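Local coordinates for malonyl CoA:acyl carrier protein malonyltransferase (Streptomyces coelicolor, PDB 1NM2) that probably transfers the malonyl group from malonyl-CoA to holo-acyl carrier protein, a step that feeds fatty acid biosynthesis, at residues D20-L24 with L298-L304; V293-A297 with L310-H314. All coordinates share one frame; numbering follows the deposited sequence.

Contact 1: residues D20-L24 with L298-L304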
ATOM      1  N   ASP A  20     -19.654   5.001   4.942  1.00 20.69           N
ATOM      2  CA  ASP A  20     -19.738   5.780   6.175  1.00 22.09           C
ATOM      3  C   ASP A  20     -18.830   7.008   6.164  1.00 21.95           C
ATOM      4  O   ASP A  20     -19.167   8.043   6.745  1.00 20.87           O
ATOM      5  CB  ASP A  20     -19.405   4.900   7.386  1.00 24.35           C
ATOM      6  CG  ASP A  20     -20.493   3.876   7.684  1.00 26.73           C
ATOM      7  OD1 ASP A  20     -20.311   3.061   8.614  1.00 28.86           O
ATOM      8  OD2 ASP A  20     -21.531   3.893   6.990  1.00 25.40           O
ATOM      9  N   TRP A  21     -17.685   6.898   5.500  1.00 19.62           N
ATOM     10  CA  TRP A  21     -16.760   8.023   5.437  1.00 20.65           C
ATOM     11  C   TRP A  21     -17.306   9.163   4.587  1.00 21.21           C
ATOM     12  O   TRP A  21     -17.069  10.330   4.896  1.00 18.39           O
ATOM     13  CB  TRP A  21     -15.401   7.573   4.899  1.00 20.56           C
ATOM     14  CG  TRP A  21     -14.737   6.596   5.806  1.00 21.25           C
ATOM     15  CD1 TRP A  21     -14.811   5.235   5.745  1.00 21.26           C
ATOM     16  CD2 TRP A  21     -13.957   6.905   6.966  1.00 19.71           C
ATOM     17  NE1 TRP A  21     -14.128   4.676   6.794  1.00 21.15           N
ATOM     18  CE2 TRP A  21     -13.595   5.678   7.562  1.00 20.64           C
ATOM     19  CE3 TRP A  21     -13.534   8.103   7.562  1.00 18.83           C
ATOM     20  CZ2 TRP A  21     -12.826   5.609   8.731  1.00 18.31           C
ATOM     21  CZ3 TRP A  21     -12.769   8.037   8.728  1.00 18.51           C
ATOM     22  CH2 TRP A  21     -12.425   6.794   9.298  1.00 20.88           C
ATOM     23  N   LEU A  22     -18.041   8.831   3.526  1.00 22.09           N
ATOM     24  CA  LEU A  22     -18.618   9.862   2.661  1.00 24.26           C
ATOM     25  C   LEU A  22     -19.722  10.630   3.370  1.00 25.24           C
ATOM     26  O   LEU A  22     -20.099  11.718   2.936  1.00 26.11           O
ATOM     27  CB  LEU A  22     -19.214   9.260   1.382  1.00 25.24           C
ATOM     28  CG  LEU A  22     -18.333   9.002   0.163  1.00 26.51           C
ATOM     29  CD1 LEU A  22     -17.437  10.203  -0.105  1.00 26.88           C
ATOM     30  CD2 LEU A  22     -17.512   7.775   0.399  1.00 27.03           C
ATOM     31  N   ALA A  23     -20.247  10.053   4.448  1.00 25.08           N
ATOM     32  CA  ALA A  23     -21.322  10.684   5.202  1.00 24.97           C
ATOM     33  C   ALA A  23     -20.835  11.836   6.075  1.00 25.26           C
ATOM     34  O   ALA A  23     -21.633  12.657   6.520  1.00 25.66           O
ATOM     35  CB  ALA A  23     -22.036   9.648   6.058  1.00 24.82           C
ATOM     36  N   LEU A  24     -19.533  11.901   6.325  1.00 23.74           N
ATOM     37  CA  LEU A  24     -18.994  12.979   7.146  1.00 23.31           C
ATOM     38  C   LEU A  24     -19.158  14.304   6.407  1.00 23.51           C
ATOM     39  O   LEU A  24     -18.870  14.398   5.215  1.00 23.92           O
ATOM     40  CB  LEU A  24     -17.515  12.729   7.455  1.00 23.15           C
ATOM     41  CG  LEU A  24     -17.197  11.505   8.330  1.00 22.71           C
ATOM     42  CD1 LEU A  24     -15.685  11.372   8.514  1.00 20.04           C
ATOM     43  CD2 LEU A  24     -17.882  11.656   9.677  1.00 21.05           C
ATOM     44  N   LEU A 298      -8.409   1.945  11.241  1.00 20.63           N
ATOM     45  CA  LEU A 298      -9.575   2.773  10.965  1.00 21.43           C
ATOM     46  C   LEU A 298     -10.405   2.098   9.881  1.00 21.87           C
ATOM     47  O   LEU A 298      -9.954   1.951   8.745  1.00 22.87           O
ATOM     48  CB  LEU A 298      -9.157   4.162  10.482  1.00 21.33           C
ATOM     49  CG  LEU A 298      -8.490   5.081  11.506  1.00 23.31           C
ATOM     50  CD1 LEU A 298      -8.081   6.376  10.829  1.00 21.51           C
ATOM     51  CD2 LEU A 298      -9.452   5.352  12.658  1.00 20.84           C
ATOM     52  N   LYS A 299     -11.610   1.668  10.236  1.00 22.00           N
ATOM     53  CA  LYS A 299     -12.487   1.030   9.267  1.00 21.63           C
ATOM     54  C   LYS A 299     -13.691   1.917   8.966  1.00 21.34           C
ATOM     55  O   LYS A 299     -14.135   1.998   7.820  1.00 20.99           O
ATOM     56  CB  LYS A 299     -12.918  -0.342   9.778  1.00 21.91           C
ATOM     57  CG  LYS A 299     -11.727  -1.279   9.979  1.00 23.82           C
ATOM     58  CD  LYS A 299     -12.156  -2.664  10.428  1.00 26.61           C
ATOM     59  CE  LYS A 299     -10.961  -3.598  10.532  1.00 27.74           C
ATOM     60  NZ  LYS A 299     -11.368  -4.979  10.904  1.00 28.07           N
ATOM     61  N   THR A 300     -14.206   2.596   9.991  1.00 20.87           N
ATOM     62  CA  THR A 300     -15.343   3.508   9.823  1.00 20.32           C
ATOM     63  C   THR A 300     -15.154   4.711  10.745  1.00 20.11           C
ATOM     64  O   THR A 300     -14.350   4.668  11.675  1.00 21.46           O
ATOM     65  CB  THR A 300     -16.700   2.844  10.186  1.00 20.47           C
ATOM     66  OG1 THR A 300     -16.762   2.626  11.600  1.00 22.24           O
ATOM     67  CG2 THR A 300     -16.871   1.511   9.457  1.00 20.30           C
ATOM     68  N   PRO A 301     -15.889   5.804  10.493  1.00 19.99           N
ATOM     69  CA  PRO A 301     -15.781   7.010  11.322  1.00 20.26           C
ATOM     70  C   PRO A 301     -15.971   6.730  12.817  1.00 20.90           C
ATOM     71  O   PRO A 301     -15.477   7.475  13.663  1.00 20.87           O
ATOM     72  CB  PRO A 301     -16.874   7.910  10.756  1.00 19.76           C
ATOM     73  CG  PRO A 301     -16.836   7.566   9.289  1.00 19.65           C
ATOM     74  CD  PRO A 301     -16.744   6.050   9.316  1.00 20.05           C
ATOM     75  N   ASP A 302     -16.690   5.657  13.132  1.00 21.78           N
ATOM     76  CA  ASP A 302     -16.944   5.279  14.519  1.00 22.40           C
ATOM     77  C   ASP A 302     -15.653   4.872  15.231  1.00 22.80           C
ATOM     78  O   ASP A 302     -15.614   4.794  16.459  1.00 23.43           O
ATOM     79  CB  ASP A 302     -17.956   4.124  14.569  1.00 23.76           C
ATOM     80  CG  ASP A 302     -19.369   4.563  14.214  1.00 24.25           C
ATOM     81  OD1 ASP A 302     -20.173   3.701  13.805  1.00 26.52           O
ATOM     82  OD2 ASP A 302     -19.687   5.765  14.348  1.00 25.71           O
ATOM     83  N   ASP A 303     -14.599   4.614  14.461  1.00 22.59           N
ATOM     84  CA  ASP A 303     -13.306   4.223  15.025  1.00 23.62           C
ATOM     85  C   ASP A 303     -12.464   5.449  15.394  1.00 24.07           C
ATOM     86  O   ASP A 303     -11.449   5.330  16.075  1.00 24.31           O
ATOM     87  CB  ASP A 303     -12.527   3.367  14.011  1.00 24.46           C
ATOM     88  CG  ASP A 303     -13.138   1.987  13.802  1.00 24.27           C
ATOM     89  OD1 ASP A 303     -13.005   1.434  12.690  1.00 23.66           O
ATOM     90  OD2 ASP A 303     -13.736   1.446  14.752  1.00 24.86           O
ATOM     91  N   LEU A 304     -12.896   6.626  14.947  1.00 24.43           N
ATOM     92  CA  LEU A 304     -12.164   7.871  15.188  1.00 24.74           C
ATOM     93  C   LEU A 304     -11.903   8.280  16.639  1.00 26.53           C
ATOM     94  O   LEU A 304     -10.792   8.689  16.970  1.00 25.28           O
ATOM     95  CB  LEU A 304     -12.847   9.019  14.438  1.00 24.53           C
ATOM     96  CG  LEU A 304     -12.720   8.882  12.915  1.00 24.29           C
ATOM     97  CD1 LEU A 304     -13.555   9.940  12.211  1.00 24.71           C
ATOM     98  CD2 LEU A 304     -11.247   8.996  12.525  1.00 24.26           C
TER
HETATM   99  O   HOH W   1     -19.221   5.025  11.012  1.00 26.67           O
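The indole of W21 meets P301 with one face and the backbone of K299 with an edge. P301 CD sits over that face, 3.7 Å from the centroid of the five-membered ring and 14° off its normal, a CH-pi contact. T300 C lies above the same face, toward the rim. At the edge, near the indole plane, W21 NE1 donates to K299 O over 2.9 Å (N-H...O 161°); the nitrogen stands above the carbonyl plane. W21 CG is anti to its own carbonyl carbon (chi1 -64°), which carries the indole against P301 and K299 O. L304 CD1 approaches W21 CZ3 obliquely at 4.0 Å. Replacing W21 by an alanine would probably open a gap beneath P301 and leave K299 O without this donor. P301 CD also lies 3.5 Å from D20 CB on the short helix, and P301 CB 4.0 Å from L24 CD2 after it. Two bonds grip D303 OD1: K299 N (2.8 Å) on its anti lone pair, T300 N (3.2 Å) from above the carboxylate plane. W21 touches S71 of helix 57-75, and L24 and L304 touch A74. Helix 19-22 is thus joined to the connection leaving edge strand 294-297, in the alpha/beta hydrolase-like core.

Contact 2: residues V293-A297 with L310-H314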
ATOM      1  N   VAL A 293       3.370  -3.366  20.830  1.00 25.85           N
ATOM      2  CA  VAL A 293       2.986  -2.121  20.172  1.00 24.33           C
ATOM      3  C   VAL A 293       1.466  -2.025  20.042  1.00 23.87           C
ATOM      4  O   VAL A 293       0.822  -2.968  19.578  1.00 23.04           O
ATOM      5  CB  VAL A 293       3.610  -2.029  18.763  1.00 24.65           C
ATOM      6  CG1 VAL A 293       3.168  -0.748  18.079  1.00 24.62           C
ATOM      7  CG2 VAL A 293       5.130  -2.081  18.868  1.00 24.81           C
ATOM      8  N   LYS A 294       0.889  -0.901  20.460  1.00 22.80           N
ATOM      9  CA  LYS A 294      -0.557  -0.728  20.355  1.00 25.41           C
ATOM     10  C   LYS A 294      -0.896  -0.492  18.893  1.00 24.95           C
ATOM     11  O   LYS A 294      -0.203   0.256  18.204  1.00 25.81           O
ATOM     12  CB  LYS A 294      -1.044   0.464  21.189  1.00 27.04           C
ATOM     13  CG  LYS A 294      -0.927   0.272  22.692  1.00 32.10           C
ATOM     14  CD  LYS A 294      -1.831   1.235  23.460  1.00 35.94           C
ATOM     15  CE  LYS A 294      -3.310   0.883  23.290  1.00 38.43           C
ATOM     16  NZ  LYS A 294      -4.221   1.732  24.127  1.00 38.38           N
ATOM     17  N   THR A 295      -1.950  -1.139  18.414  1.00 23.46           N
ATOM     18  CA  THR A 295      -2.356  -0.985  17.024  1.00 23.37           C
ATOM     19  C   THR A 295      -3.843  -0.674  16.931  1.00 23.17           C
ATOM     20  O   THR A 295      -4.640  -1.140  17.749  1.00 22.66           O
ATOM     21  CB  THR A 295      -2.090  -2.269  16.206  1.00 23.23           C
ATOM     22  OG1 THR A 295      -2.836  -3.354  16.770  1.00 24.38           O
ATOM     23  CG2 THR A 295      -0.616  -2.622  16.216  1.00 24.70           C
ATOM     24  N   LEU A 296      -4.209   0.120  15.932  1.00 21.70           N
ATOM     25  CA  LEU A 296      -5.605   0.471  15.714  1.00 21.43           C
ATOM     26  C   LEU A 296      -5.829   0.663  14.222  1.00 21.96           C
ATOM     27  O   LEU A 296      -5.070   1.371  13.554  1.00 22.66           O
ATOM     28  CB  LEU A 296      -5.969   1.754  16.472  1.00 21.95           C
ATOM     29  CG  LEU A 296      -7.453   2.160  16.469  1.00 21.97           C
ATOM     30  CD1 LEU A 296      -7.728   3.123  17.617  1.00 23.16           C
ATOM     31  CD2 LEU A 296      -7.824   2.795  15.140  1.00 22.74           C
ATOM     32  N   ALA A 297      -6.865   0.017  13.699  1.00 20.01           N
ATOM     33  CA  ALA A 297      -7.191   0.127  12.286  1.00 19.89           C
ATOM     34  C   ALA A 297      -8.465   0.946  12.113  1.00 20.07           C
ATOM     35  O   ALA A 297      -9.473   0.689  12.775  1.00 19.27           O
ATOM     36  CB  ALA A 297      -7.379  -1.263  11.680  1.00 17.85           C
ATOM     37  N   LEU A 310      -5.639   7.431  21.120  1.00 30.52           N
ATOM     38  CA  LEU A 310      -4.340   6.833  20.865  1.00 29.05           C
ATOM     39  C   LEU A 310      -3.364   7.904  20.387  1.00 29.76           C
ATOM     40  O   LEU A 310      -2.205   7.933  20.805  1.00 28.82           O
ATOM     41  CB  LEU A 310      -4.472   5.728  19.818  1.00 29.40           C
ATOM     42  CG  LEU A 310      -3.303   4.746  19.719  1.00 29.24           C
ATOM     43  CD1 LEU A 310      -3.013   4.145  21.095  1.00 29.22           C
ATOM     44  CD2 LEU A 310      -3.648   3.652  18.715  1.00 29.41           C
ATOM     45  N   VAL A 311      -3.834   8.785  19.510  1.00 29.23           N
ATOM     46  CA  VAL A 311      -2.990   9.858  19.007  1.00 29.88           C
ATOM     47  C   VAL A 311      -2.531  10.729  20.173  1.00 31.78           C
ATOM     48  O   VAL A 311      -1.339  10.952  20.359  1.00 33.20           O
ATOM     49  CB  VAL A 311      -3.743  10.742  17.979  1.00 28.37           C
ATOM     50  CG1 VAL A 311      -2.928  11.976  17.650  1.00 27.67           C
ATOM     51  CG2 VAL A 311      -4.000   9.953  16.711  1.00 26.08           C
ATOM     52  N   ALA A 312      -3.484  11.200  20.969  1.00 32.09           N
ATOM     53  CA  ALA A 312      -3.180  12.053  22.110  1.00 34.05           C
ATOM     54  C   ALA A 312      -2.102  11.501  23.048  1.00 34.69           C
ATOM     55  O   ALA A 312      -1.204  12.234  23.464  1.00 34.59           O
ATOM     56  CB  ALA A 312      -4.458  12.330  22.900  1.00 31.88           C
ATOM     57  N   GLU A 313      -2.179  10.215  23.380  1.00 35.65           N
ATOM     58  CA  GLU A 313      -1.203   9.631  24.295  1.00 37.03           C
ATOM     59  C   GLU A 313       0.118   9.192  23.667  1.00 36.55           C
ATOM     60  O   GLU A 313       1.027   8.762  24.377  1.00 35.83           O
ATOM     61  CB  GLU A 313      -1.823   8.453  25.050  1.00 39.01           C
ATOM     62  CG  GLU A 313      -2.240   7.289  24.180  1.00 42.82           C
ATOM     63  CD  GLU A 313      -2.601   6.059  24.996  1.00 45.79           C
ATOM     64  OE1 GLU A 313      -1.722   5.556  25.729  1.00 47.72           O
ATOM     65  OE2 GLU A 313      -3.760   5.593  24.904  1.00 46.69           O
ATOM     66  N   HIS A 314       0.238   9.304  22.349  1.00 35.53           N
ATOM     67  CA  HIS A 314       1.468   8.895  21.681  1.00 35.16           C
ATOM     68  C   HIS A 314       2.131   9.991  20.851  1.00 35.38           C
ATOM     69  O   HIS A 314       3.140   9.750  20.192  1.00 34.17           O
ATOM     70  CB  HIS A 314       1.195   7.668  20.808  1.00 33.46           C
ATOM     71  CG  HIS A 314       1.030   6.401  21.587  1.00 33.88           C
ATOM     72  ND1 HIS A 314       2.103   5.657  22.032  1.00 34.61           N
ATOM     73  CD2 HIS A 314      -0.079   5.760  22.026  1.00 33.59           C
ATOM     74  CE1 HIS A 314       1.661   4.612  22.710  1.00 33.00           C
ATOM     75  NE2 HIS A 314       0.340   4.651  22.721  1.00 33.38           N
TER
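This is strand-to-helix packing, mostly apolar, between an outermost strand of the parallel sheet and the C-terminal helix that follows it. K294 and L296 of the strand point toward the helix, and L310, E313 and H314 point back. The axes of strand 294-297 and helix 310-314 run at 147° to each other and approach to 11.0 Å, so the chain nearly reverses direction between them. L310 fills the middle and divides its two methyls between two strand residues. Its CD2 packs against L296 CB at 3.7 Å. Its CD1 lies 3.9 Å from K294 CD and about as far from K294 CE, against the aliphatic part of the lysine. L310 CG stands anti to the backbone N (chi1 -163°), which carries the branch toward the strand. The K294 chain bends at chi3 (70°), and its end passes over L310 CD1. From there NZ faces E313 OE2 at 4.0 Å, a long salt bridge. Both residues are exposed, so this charge pair lies at the outer margin of the contact. K294 CD lies near the plane of the H314 ring, at its edge, 4.1 Å from NE2. This NE2 is buried and has no polar partner in the model. The other ring nitrogen, ND1, is hydrogen-bonded to T271 OG1, which ties the imidazole to the chain just before strand 272-275. That strand lies beside 294-297 and pairs with it through backbone bonds of K294 and L296. L310 and V311 also touch its I274. Helix 304-314 therefore packs across both strands, while T295 and A297 turn their side chains to helix 281-289, leaving the edge strand between two helices.

How the contacts relate
Contacts 1 and 2 follow one another along the same strand-loop-helix unit. Strand 294-297 runs directly into the segment 298-304, whose last residue begins helix 304-314, so the segments of the two contacts alternate in sequence. Their centres are about 17 Å apart. They touch where D303 OD1 packs 3.6 Å from A297 O. Contact 2 folds the end of the unit back on the sheet, whereas contact 1 fastens its connecting loop to a helix near the N-terminus. Each centre lies about 20 Å from the centre of the chain. Neither contact includes D50 or D52, the nickel ligands, and neither includes S98 of the probable nucleophile elbow.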